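Local coordinates for ubiquitin-conjugating enzyme E2, putative (Trypanosoma cruzi, PDB 4DS2), which probably carries ubiquitin or a related modifier as a thioester on a cysteine and helps pass it to substrates, as ubiquitin-conjugating enzymes do, at residues Phe42-Asp47 against Trp52-Lys57; Pro93-Leu98 against Arg148-Lys153; His83-Val88 against Arg108-Phe113. All blocks are in the same frame, centred on the assembly; numbering follows the deposited sequence.

Interactions 1 and 3 both reach the antiparallel sheet, from its outer hairpin and from the approach to its last strand; interaction 2 lies on the other side of the chain's centre from interaction 1, their centres about 25 Å apart. Interaction 1 is the polar one, a strand pair joined by backbone hydrogen bonds, with one side packed against helices and the other bearing partly or fully exposed side chains. Interaction 2 is buried and joins a loop to a helix by a proline lying against a guanidinium. Interaction 3, partly buried, is a small proline contact with a valine and an amide oxygen. The segments of interactions 2 and 3 alternate along the chain; interaction 1 closes first.

Interaction 1: Phe42-Asp47 against Trp52-Lys57; sequences FSVDTD and WILKVK
D45 and I53 face each other as a hydrogen-bonded antiparallel pair: D45 N donates a hydrogen bond to I53 O at 2.9 Å, with a C=O...N angle of 169°, while the return bond from I53 N to D45 O is weak. K55 is gripped twice, its N donating to S43 O at 3.0 Å and its O accepting from F42 N at 3.1 Å. F42 and S43 thus both sit opposite K55, a classic beta bulge in the hairpin of strands 40-46 and 51-57, which opens the antiparallel meander of the ubiquitin-conjugating fold. With CG of F42 between its backbone N and carbonyl carbon (chi1 70°), the ring leans across the neighbouring strand. K55 CB lies over one face, 4.0 Å from the ring centroid, and K57 NZ makes an off-centre cation-pi contact at 4.6 Å from the same centroid. On the side carrying V44, T46 and W52, V44 CG2 meets L54 CD2 at 3.4 Å, the two side chains running alongside each other in a common direction. L17 of helix 11-27 touches V44, T46 and W52, while W52 NE1 bonds to I49 O. At the turn end, I53 CD1 reaches D47 CB at 3.7 Å.

Interaction 2: Pro93-Leu98 against Arg148-Lys153; sequences PVYSPL and RHYLEK
R148 starts out extended, CG opposite its backbone N (chi1 174°), then bends at both chi2 (62°) and chi3 (69°), and this double bend lays its guanidinium against the ring of P97. P97 CB stands 3.6 Å above the guanidinium plane, displaced toward its rim, and is 3.7 Å from R148 NH1; P97 CG also lies 3.8 Å from R148 CZ. The two side chains cross at about a right angle. Because the proline comes over a face of the flat group, the N-H groups remain directed to other partners: NH1 pairs with D142 in a salt bridge and NH2 bonds to Y135 O. L98 CD2 approaches at the edge, 4.3 Å from R148 NH1. An ST turn shapes this loop, S96 OG accepting from L98 N at 2.8 Å. Two residues before P97, the Y95 side chain reaches out until its OH comes within 3.9 Å of Y150 CB, again crossing at about a right angle; that hydroxyl is hydrogen-bonded to R161. The contact thus fastens the loop after strand 87-90 to helix 145-153, while P97 makes backbone bonds to V143 and N144, and Y150 packs on D157 and F158 of helix 155-162.

Interaction 3: His83-Val88 against Arg108-Phe113; sequences HEPPTV and RMVNDF
The P85 ring and the V110 side chain pass in contrary senses, while N111 comes at the ring aslant. The leading atom is P85 CG, which lies 3.5 Å from V110 CG1 and 3.3 Å from N111 OD1. Behind it, P85 CB is 3.8 Å from the same V110 methyl and P85 CD 3.7 Å from the N111 oxygen, so the CB, CG and CD atoms of the ring meet a hydrocarbon branch and an amide oxygen at once. The valine branch is in place because CG1 is set opposite the backbone N (chi1 162°). N111 takes another course, its CG opposite the carbonyl carbon (chi1 -70°), and this turns its amide toward the proline. No hydrogen bond joins P85 to N111; the amide oxygen as modelled lies against the ring carbons. P85 and P86 are the last two residues of the tyrosine-proline-x-x-proline-proline sequence found in many ubiquitin-conjugating enzymes, leading into strand 87-90; the short helix 108-111 follows the stretch where enzymes of this family usually place the catalytic cysteine. The CB of P85 is directed toward the helix and that of P86 away from it, P86 packing on Y81 and on V75 of strand 70-76. W114 also touches P85, and its NE1 makes a weak hydrogen bond to H83 O. The helical turn is held by D112 N bonding to R108 O at 3.1 Å, while V110 and M109 both rest on V127 of helix 120-132.

Interaction 1: Phe42-Asp47 against Trp52-Lys57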
loop_
_atom_site.group_PDB
_atom_site.type_symbol
_atom_site.label_atom_id
_atom_site.label_comp_id
_atom_site.label_asym_id
_atom_site.label_seq_id
_atom_site.Cartn_x
_atom_site.Cartn_y
_atom_site.Cartn_z
ATOM N N PHE A 42 -11.127 3.072 2.366
ATOM C CA PHE A 42 -12.593 3.183 2.562
ATOM C C PHE A 42 -13.405 1.850 2.531
ATOM O O PHE A 42 -14.608 1.860 2.793
ATOM C CB PHE A 42 -13.192 4.177 1.560
ATOM C CG PHE A 42 -13.200 3.687 0.133
ATOM C CD1 PHE A 42 -12.089 3.865 -0.684
ATOM C CD2 PHE A 42 -14.330 3.050 -0.396
ATOM C CE1 PHE A 42 -12.084 3.399 -2.000
ATOM C CE2 PHE A 42 -14.340 2.591 -1.707
ATOM C CZ PHE A 42 -13.214 2.763 -2.509
ATOM N N SER A 43 -12.759 0.724 2.211
ATOM C CA SER A 43 -13.359 -0.595 2.371
ATOM C C SER A 43 -12.301 -1.617 2.762
ATOM O O SER A 43 -11.207 -1.629 2.222
ATOM C CB SER A 43 -14.075 -1.032 1.092
ATOM O OG SER A 43 -14.134 -2.443 1.002
ATOM N N VAL A 44 -12.653 -2.489 3.696
ATOM C CA VAL A 44 -11.798 -3.580 4.158
ATOM C C VAL A 44 -12.631 -4.853 4.207
ATOM O O VAL A 44 -13.427 -5.033 5.111
ATOM C CB VAL A 44 -11.250 -3.313 5.592
ATOM C CG1 VAL A 44 -10.462 -4.514 6.088
ATOM C CG2 VAL A 44 -10.398 -2.057 5.652
ATOM N N ASP A 45 -12.487 -5.720 3.222
ATOM C CA ASP A 45 -13.107 -7.063 3.260
ATOM C C ASP A 45 -11.950 -8.047 3.656
ATOM O O ASP A 45 -10.775 -7.662 3.591
ATOM C CB ASP A 45 -13.814 -7.376 1.897
ATOM C CG ASP A 45 -15.113 -6.454 1.617
ATOM O OD1 ASP A 45 -15.901 -6.099 2.528
ATOM O OD2 ASP A 45 -15.370 -6.075 0.456
ATOM N N THR A 46 -12.250 -9.270 4.100
ATOM C CA THR A 46 -11.187 -10.286 4.345
ATOM C C THR A 46 -11.506 -11.580 3.603
ATOM O O THR A 46 -12.604 -11.744 3.050
ATOM C CB THR A 46 -11.051 -10.710 5.812
ATOM O OG1 THR A 46 -12.176 -11.535 6.150
ATOM C CG2 THR A 46 -10.980 -9.555 6.777
ATOM N N ASP A 47 -10.555 -12.504 3.618
ATOM C CA ASP A 47 -10.700 -13.799 2.967
ATOM C C ASP A 47 -9.798 -14.720 3.783
ATOM O O ASP A 47 -8.654 -14.988 3.371
ATOM C CB ASP A 47 -10.204 -13.693 1.525
ATOM C CG ASP A 47 -10.043 -15.048 0.849
ATOM O OD1 ASP A 47 -10.552 -16.060 1.356
ATOM O OD2 ASP A 47 -9.408 -15.084 -0.224
ATOM N N TRP A 52 -6.366 -9.693 3.689
ATOM C CA TRP A 52 -7.254 -8.544 3.726
ATOM C C TRP A 52 -7.231 -7.885 2.395
ATOM O O TRP A 52 -6.197 -7.479 1.953
ATOM C CB TRP A 52 -6.822 -7.516 4.752
ATOM C CG TRP A 52 -6.563 -7.980 6.166
ATOM C CD1 TRP A 52 -6.734 -9.246 6.728
ATOM C CD2 TRP A 52 -6.122 -7.129 7.267
ATOM N NE1 TRP A 52 -6.412 -9.236 8.055
ATOM C CE2 TRP A 52 -6.045 -7.986 8.442
ATOM C CE3 TRP A 52 -5.804 -5.779 7.391
ATOM C CZ2 TRP A 52 -5.650 -7.496 9.679
ATOM C CZ3 TRP A 52 -5.406 -5.290 8.640
ATOM C CH2 TRP A 52 -5.338 -6.141 9.761
ATOM N N ILE A 53 -8.386 -7.800 1.748
ATOM C CA ILE A 53 -8.570 -7.056 0.497
ATOM C C ILE A 53 -9.071 -5.650 0.860
ATOM O O ILE A 53 -10.080 -5.497 1.559
ATOM C CB ILE A 53 -9.594 -7.750 -0.439
ATOM C CG1 ILE A 53 -9.238 -9.252 -0.626
ATOM C CG2 ILE A 53 -9.678 -7.009 -1.790
ATOM C CD1 ILE A 53 -9.954 -10.230 0.282
ATOM N N LEU A 54 -8.344 -4.635 0.417
ATOM C CA LEU A 54 -8.692 -3.235 0.670
ATOM C C LEU A 54 -9.061 -2.463 -0.630
ATOM O O LEU A 54 -8.580 -2.800 -1.716
ATOM C CB LEU A 54 -7.511 -2.512 1.319
ATOM C CG LEU A 54 -6.823 -2.997 2.598
ATOM C CD1 LEU A 54 -5.789 -1.928 2.963
ATOM C CD2 LEU A 54 -7.786 -3.216 3.746
ATOM N N LYS A 55 -9.896 -1.424 -0.473
ATOM C CA LYS A 55 -10.146 -0.432 -1.529
ATOM C C LYS A 55 -9.721 0.938 -1.023
ATOM O O LYS A 55 -9.976 1.302 0.119
ATOM C CB LYS A 55 -11.600 -0.416 -1.959
ATOM C CG LYS A 55 -12.081 -1.751 -2.532
ATOM C CD LYS A 55 -13.436 -1.615 -3.231
ATOM C CE LYS A 55 -14.153 -2.932 -3.495
ATOM N NZ LYS A 55 -15.575 -2.645 -3.844
ATOM N N VAL A 56 -9.000 1.659 -1.866
ATOM C CA VAL A 56 -8.257 2.850 -1.436
ATOM C C VAL A 56 -8.410 3.933 -2.478
ATOM O O VAL A 56 -8.573 3.637 -3.666
ATOM C CB VAL A 56 -6.752 2.526 -1.241
ATOM C CG1 VAL A 56 -5.954 3.779 -0.947
ATOM C CG2 VAL A 56 -6.542 1.490 -0.132
ATOM N N LYS A 57 -8.364 5.187 -2.029
ATOM C CA LYS A 57 -8.111 6.336 -2.930
ATOM C C LYS A 57 -6.725 6.856 -2.633
ATOM O O LYS A 57 -6.353 6.979 -1.473
ATOM C CB LYS A 57 -9.124 7.452 -2.704
ATOM C CG LYS A 57 -10.572 7.042 -2.974
ATOM C CD LYS A 57 -10.840 6.819 -4.455
ATOM C CE LYS A 57 -12.070 5.951 -4.663
ATOM N NZ LYS A 57 -13.325 6.653 -4.293
#

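Interaction 2: Pro93-Leu98 against Arg148-Lys153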
loop_
_atom_site.group_PDB
_atom_site.type_symbol
_atom_site.label_atom_id
_atom_site.label_comp_id
_atom_site.label_asym_id
_atom_site.label_seq_id
_atom_site.Cartn_x
_atom_site.Cartn_y
_atom_site.Cartn_z
ATOM N N PRO A 93 -3.505 -2.475 -11.412
ATOM C CA PRO A 93 -2.193 -2.057 -11.922
ATOM C C PRO A 93 -1.913 -0.594 -11.588
ATOM O O PRO A 93 -2.854 0.212 -11.462
ATOM C CB PRO A 93 -2.299 -2.260 -13.435
ATOM C CG PRO A 93 -3.759 -2.262 -13.723
ATOM C CD PRO A 93 -4.409 -2.870 -12.499
ATOM N N VAL A 94 -0.625 -0.310 -11.387
ATOM C CA VAL A 94 -0.085 0.996 -10.985
ATOM C C VAL A 94 1.266 1.161 -11.711
ATOM O O VAL A 94 2.167 0.296 -11.574
ATOM C CB VAL A 94 0.133 1.110 -9.446
ATOM C CG1 VAL A 94 0.616 2.515 -9.066
ATOM C CG2 VAL A 94 -1.143 0.754 -8.691
ATOM N N TYR A 95 1.388 2.223 -12.532
ATOM C CA TYR A 95 2.670 2.514 -13.157
ATOM C C TYR A 95 3.512 3.220 -12.089
ATOM O O TYR A 95 3.121 4.237 -11.545
ATOM C CB TYR A 95 2.515 3.332 -14.445
ATOM C CG TYR A 95 3.814 3.536 -15.207
ATOM C CD1 TYR A 95 4.391 2.487 -15.914
ATOM C CD2 TYR A 95 4.484 4.776 -15.195
ATOM C CE1 TYR A 95 5.592 2.662 -16.603
ATOM C CE2 TYR A 95 5.683 4.970 -15.890
ATOM C CZ TYR A 95 6.245 3.907 -16.594
ATOM O OH TYR A 95 7.441 4.047 -17.292
ATOM N N SER A 96 4.666 2.635 -11.771
ATOM C CA SER A 96 5.507 3.110 -10.685
ATOM C C SER A 96 6.865 2.429 -10.716
ATOM O O SER A 96 6.965 1.254 -11.117
ATOM C CB SER A 96 4.834 2.805 -9.348
ATOM O OG SER A 96 5.765 2.836 -8.276
ATOM N N PRO A 97 7.913 3.152 -10.247
ATOM C CA PRO A 97 9.219 2.521 -9.992
ATOM C C PRO A 97 9.205 1.497 -8.842
ATOM O O PRO A 97 10.086 0.636 -8.768
ATOM C CB PRO A 97 10.106 3.705 -9.580
ATOM C CG PRO A 97 9.284 4.959 -9.734
ATOM C CD PRO A 97 7.869 4.548 -9.756
ATOM N N LEU A 98 8.215 1.612 -7.954
ATOM C CA LEU A 98 8.194 0.815 -6.705
ATOM C C LEU A 98 7.277 -0.470 -6.815
ATOM O O LEU A 98 7.343 -1.395 -5.985
ATOM C CB LEU A 98 7.872 1.742 -5.496
ATOM C CG LEU A 98 8.792 2.959 -5.169
ATOM C CD1 LEU A 98 8.066 3.958 -4.265
ATOM C CD2 LEU A 98 10.109 2.565 -4.523
ATOM N N ARG A 148 11.597 4.123 -13.138
ATOM C CA ARG A 148 12.492 5.069 -12.457
ATOM C C ARG A 148 13.238 5.951 -13.466
ATOM O O ARG A 148 13.276 7.186 -13.328
ATOM C CB ARG A 148 13.491 4.345 -11.529
ATOM C CG ARG A 148 14.549 5.255 -10.901
ATOM C CD ARG A 148 13.960 6.344 -9.996
ATOM N NE ARG A 148 13.387 5.741 -8.787
ATOM C CZ ARG A 148 12.448 6.277 -8.001
ATOM N NH1 ARG A 148 11.971 5.602 -6.947
ATOM N NH2 ARG A 148 11.968 7.486 -8.260
ATOM N N HIS A 149 13.820 5.312 -14.470
ATOM C CA HIS A 149 14.507 6.028 -15.544
ATOM C C HIS A 149 13.627 7.045 -16.218
ATOM O O HIS A 149 14.051 8.148 -16.502
ATOM C CB HIS A 149 15.003 5.030 -16.558
ATOM C CG HIS A 149 15.964 5.612 -17.558
ATOM N ND1 HIS A 149 15.597 6.557 -18.457
ATOM C CD2 HIS A 149 17.323 5.346 -17.785
ATOM C CE1 HIS A 149 16.662 6.880 -19.208
ATOM N NE2 HIS A 149 17.714 6.132 -18.801
ATOM N N TYR A 150 12.384 6.682 -16.448
ATOM C CA TYR A 150 11.454 7.549 -17.115
ATOM C C TYR A 150 11.026 8.752 -16.249
ATOM O O TYR A 150 10.934 9.890 -16.754
ATOM C CB TYR A 150 10.250 6.733 -17.581
ATOM C CG TYR A 150 9.485 7.387 -18.705
ATOM C CD1 TYR A 150 10.037 7.513 -19.993
ATOM C CD2 TYR A 150 8.192 7.885 -18.485
ATOM C CE1 TYR A 150 9.312 8.118 -21.021
ATOM C CE2 TYR A 150 7.464 8.489 -19.501
ATOM C CZ TYR A 150 8.020 8.613 -20.757
ATOM O OH TYR A 150 7.259 9.220 -21.739
ATOM N N LEU A 151 10.740 8.520 -14.969
ATOM C CA LEU A 151 10.535 9.652 -14.036
ATOM C C LEU A 151 11.731 10.618 -13.985
ATOM O O LEU A 151 11.568 11.854 -13.971
ATOM C CB LEU A 151 10.292 9.146 -12.610
ATOM C CG LEU A 151 10.106 10.230 -11.527
ATOM C CD1 LEU A 151 8.818 11.040 -11.648
ATOM C CD2 LEU A 151 10.199 9.586 -10.165
ATOM N N GLU A 152 12.922 10.031 -13.930
ATOM C CA GLU A 152 14.146 10.804 -13.753
ATOM C C GLU A 152 14.437 11.718 -14.939
ATOM O O GLU A 152 14.946 12.816 -14.760
ATOM C CB GLU A 152 15.338 9.885 -13.473
ATOM C CG GLU A 152 15.522 9.570 -11.989
ATOM C CD GLU A 152 16.574 8.489 -11.715
ATOM O OE1 GLU A 152 17.075 7.844 -12.665
ATOM O OE2 GLU A 152 16.896 8.267 -10.531
ATOM N N LYS A 153 14.080 11.270 -16.139
ATOM C CA LYS A 153 14.401 12.007 -17.360
ATOM C C LYS A 153 13.225 12.597 -18.091
ATOM O O LYS A 153 13.401 13.496 -18.891
ATOM C CB LYS A 153 15.246 11.120 -18.266
ATOM C CG LYS A 153 16.612 10.979 -17.604
ATOM C CD LYS A 153 17.670 10.187 -18.319
ATOM C CE LYS A 153 18.709 9.728 -17.295
ATOM N NZ LYS A 153 19.964 9.165 -17.879
#

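Interaction 3: His83-Val88 against Arg108-Phe113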
loop_
_atom_site.group_PDB
_atom_site.type_symbol
_atom_site.label_atom_id
_atom_site.label_comp_id
_atom_site.label_asym_id
_atom_site.label_seq_id
_atom_site.Cartn_x
_atom_site.Cartn_y
_atom_site.Cartn_z
ATOM N N HIS A 83 6.041 -10.963 14.275
ATOM C CA HIS A 83 7.481 -11.109 13.986
ATOM C C HIS A 83 7.836 -10.724 12.587
ATOM O O HIS A 83 8.714 -9.898 12.414
ATOM C CB HIS A 83 7.932 -12.509 14.331
ATOM C CG HIS A 83 7.500 -12.924 15.722
ATOM N ND1 HIS A 83 8.069 -12.410 16.834
ATOM C CD2 HIS A 83 6.466 -13.759 16.162
ATOM C CE1 HIS A 83 7.479 -12.938 17.935
ATOM N NE2 HIS A 83 6.504 -13.766 17.527
ATOM N N GLU A 84 7.111 -11.215 11.573
ATOM C CA GLU A 84 7.227 -10.620 10.209
ATOM C C GLU A 84 5.952 -9.933 9.795
ATOM O O GLU A 84 4.871 -10.489 9.965
ATOM C CB GLU A 84 7.564 -11.606 9.077
ATOM C CG GLU A 84 8.889 -12.304 9.251
ATOM C CD GLU A 84 8.745 -13.395 10.275
ATOM O OE1 GLU A 84 7.738 -14.113 10.084
ATOM O OE2 GLU A 84 9.565 -13.505 11.249
ATOM N N PRO A 85 6.093 -8.759 9.162
ATOM C CA PRO A 85 4.950 -8.017 8.737
ATOM C C PRO A 85 4.332 -8.626 7.485
ATOM O O PRO A 85 4.943 -9.469 6.850
ATOM C CB PRO A 85 5.537 -6.632 8.444
ATOM C CG PRO A 85 6.936 -6.870 8.041
ATOM C CD PRO A 85 7.352 -8.176 8.631
ATOM N N PRO A 86 3.121 -8.197 7.141
ATOM C CA PRO A 86 2.431 -8.702 5.961
ATOM C C PRO A 86 2.990 -8.131 4.690
ATOM O O PRO A 86 3.673 -7.133 4.707
ATOM C CB PRO A 86 1.031 -8.128 6.116
ATOM C CG PRO A 86 1.271 -6.858 6.845
ATOM C CD PRO A 86 2.311 -7.207 7.858
ATOM N N THR A 87 2.616 -8.733 3.587
ATOM C CA THR A 87 3.008 -8.296 2.274
ATOM C C THR A 87 1.850 -7.485 1.745
ATOM O O THR A 87 0.692 -7.888 1.846
ATOM C CB THR A 87 3.299 -9.525 1.379
ATOM O OG1 THR A 87 4.574 -10.039 1.739
ATOM C CG2 THR A 87 3.313 -9.194 -0.114
ATOM N N VAL A 88 2.154 -6.317 1.209
ATOM C CA VAL A 88 1.166 -5.564 0.422
ATOM C C VAL A 88 1.409 -5.811 -1.082
ATOM O O VAL A 88 2.569 -5.985 -1.518
ATOM C CB VAL A 88 1.187 -4.076 0.804
ATOM C CG1 VAL A 88 0.110 -3.262 0.084
ATOM C CG2 VAL A 88 1.000 -3.952 2.322
ATOM N N ARG A 108 11.807 -4.751 1.206
ATOM C CA ARG A 108 12.602 -3.801 1.946
ATOM C C ARG A 108 11.809 -2.591 2.345
ATOM O O ARG A 108 12.024 -2.039 3.435
ATOM C CB ARG A 108 13.832 -3.403 1.174
ATOM C CG ARG A 108 14.848 -4.508 1.157
ATOM C CD ARG A 108 15.591 -4.478 -0.142
ATOM N NE ARG A 108 16.991 -4.800 0.003
ATOM C CZ ARG A 108 17.812 -4.899 -1.043
ATOM N NH1 ARG A 108 19.107 -5.210 -0.858
ATOM N NH2 ARG A 108 17.343 -4.687 -2.281
ATOM N N MET A 109 10.882 -2.194 1.483
ATOM C CA MET A 109 10.055 -1.043 1.757
ATOM C C MET A 109 9.504 -1.101 3.147
ATOM O O MET A 109 9.465 -0.111 3.831
ATOM C CB MET A 109 8.905 -0.994 0.782
ATOM C CG MET A 109 8.048 0.245 0.882
ATOM S SD MET A 109 6.977 0.373 -0.573
ATOM C CE MET A 109 5.696 1.435 0.081
ATOM N N VAL A 110 9.036 -2.270 3.548
ATOM C CA VAL A 110 8.413 -2.440 4.852
ATOM C C VAL A 110 9.395 -2.999 5.872
ATOM O O VAL A 110 9.342 -2.632 7.033
ATOM C CB VAL A 110 7.173 -3.379 4.756
ATOM C CG1 VAL A 110 6.789 -3.914 6.141
ATOM C CG2 VAL A 110 5.992 -2.670 4.115
ATOM N N ASN A 111 10.274 -3.894 5.428
ATOM C CA ASN A 111 11.081 -4.726 6.336
ATOM C C ASN A 111 12.254 -4.026 6.967
ATOM O O ASN A 111 12.671 -4.396 8.067
ATOM C CB ASN A 111 11.594 -5.972 5.620
ATOM C CG ASN A 111 10.492 -6.950 5.303
ATOM O OD1 ASN A 111 9.385 -6.858 5.826
ATOM N ND2 ASN A 111 10.783 -7.882 4.437
ATOM N N ASP A 112 12.778 -3.010 6.301
ATOM C CA ASP A 112 13.858 -2.200 6.875
ATOM C C ASP A 112 13.417 -1.484 8.149
ATOM O O ASP A 112 14.238 -1.250 9.056
ATOM C CB ASP A 112 14.380 -1.164 5.864
ATOM C CG ASP A 112 14.965 -1.795 4.610
ATOM O OD1 ASP A 112 14.913 -3.027 4.454
ATOM O OD2 ASP A 112 15.473 -1.045 3.766
ATOM N N PHE A 113 12.119 -1.196 8.234
ATOM C CA PHE A 113 11.550 -0.311 9.274
ATOM C C PHE A 113 10.605 -1.030 10.252
ATOM O O PHE A 113 9.970 -0.403 11.110
ATOM C CB PHE A 113 10.803 0.839 8.593
ATOM C CG PHE A 113 11.517 1.371 7.406
ATOM C CD1 PHE A 113 12.725 2.025 7.544
ATOM C CD2 PHE A 113 11.006 1.204 6.134
ATOM C CE1 PHE A 113 13.409 2.501 6.433
ATOM C CE2 PHE A 113 11.679 1.681 5.013
ATOM C CZ PHE A 113 12.880 2.326 5.165
#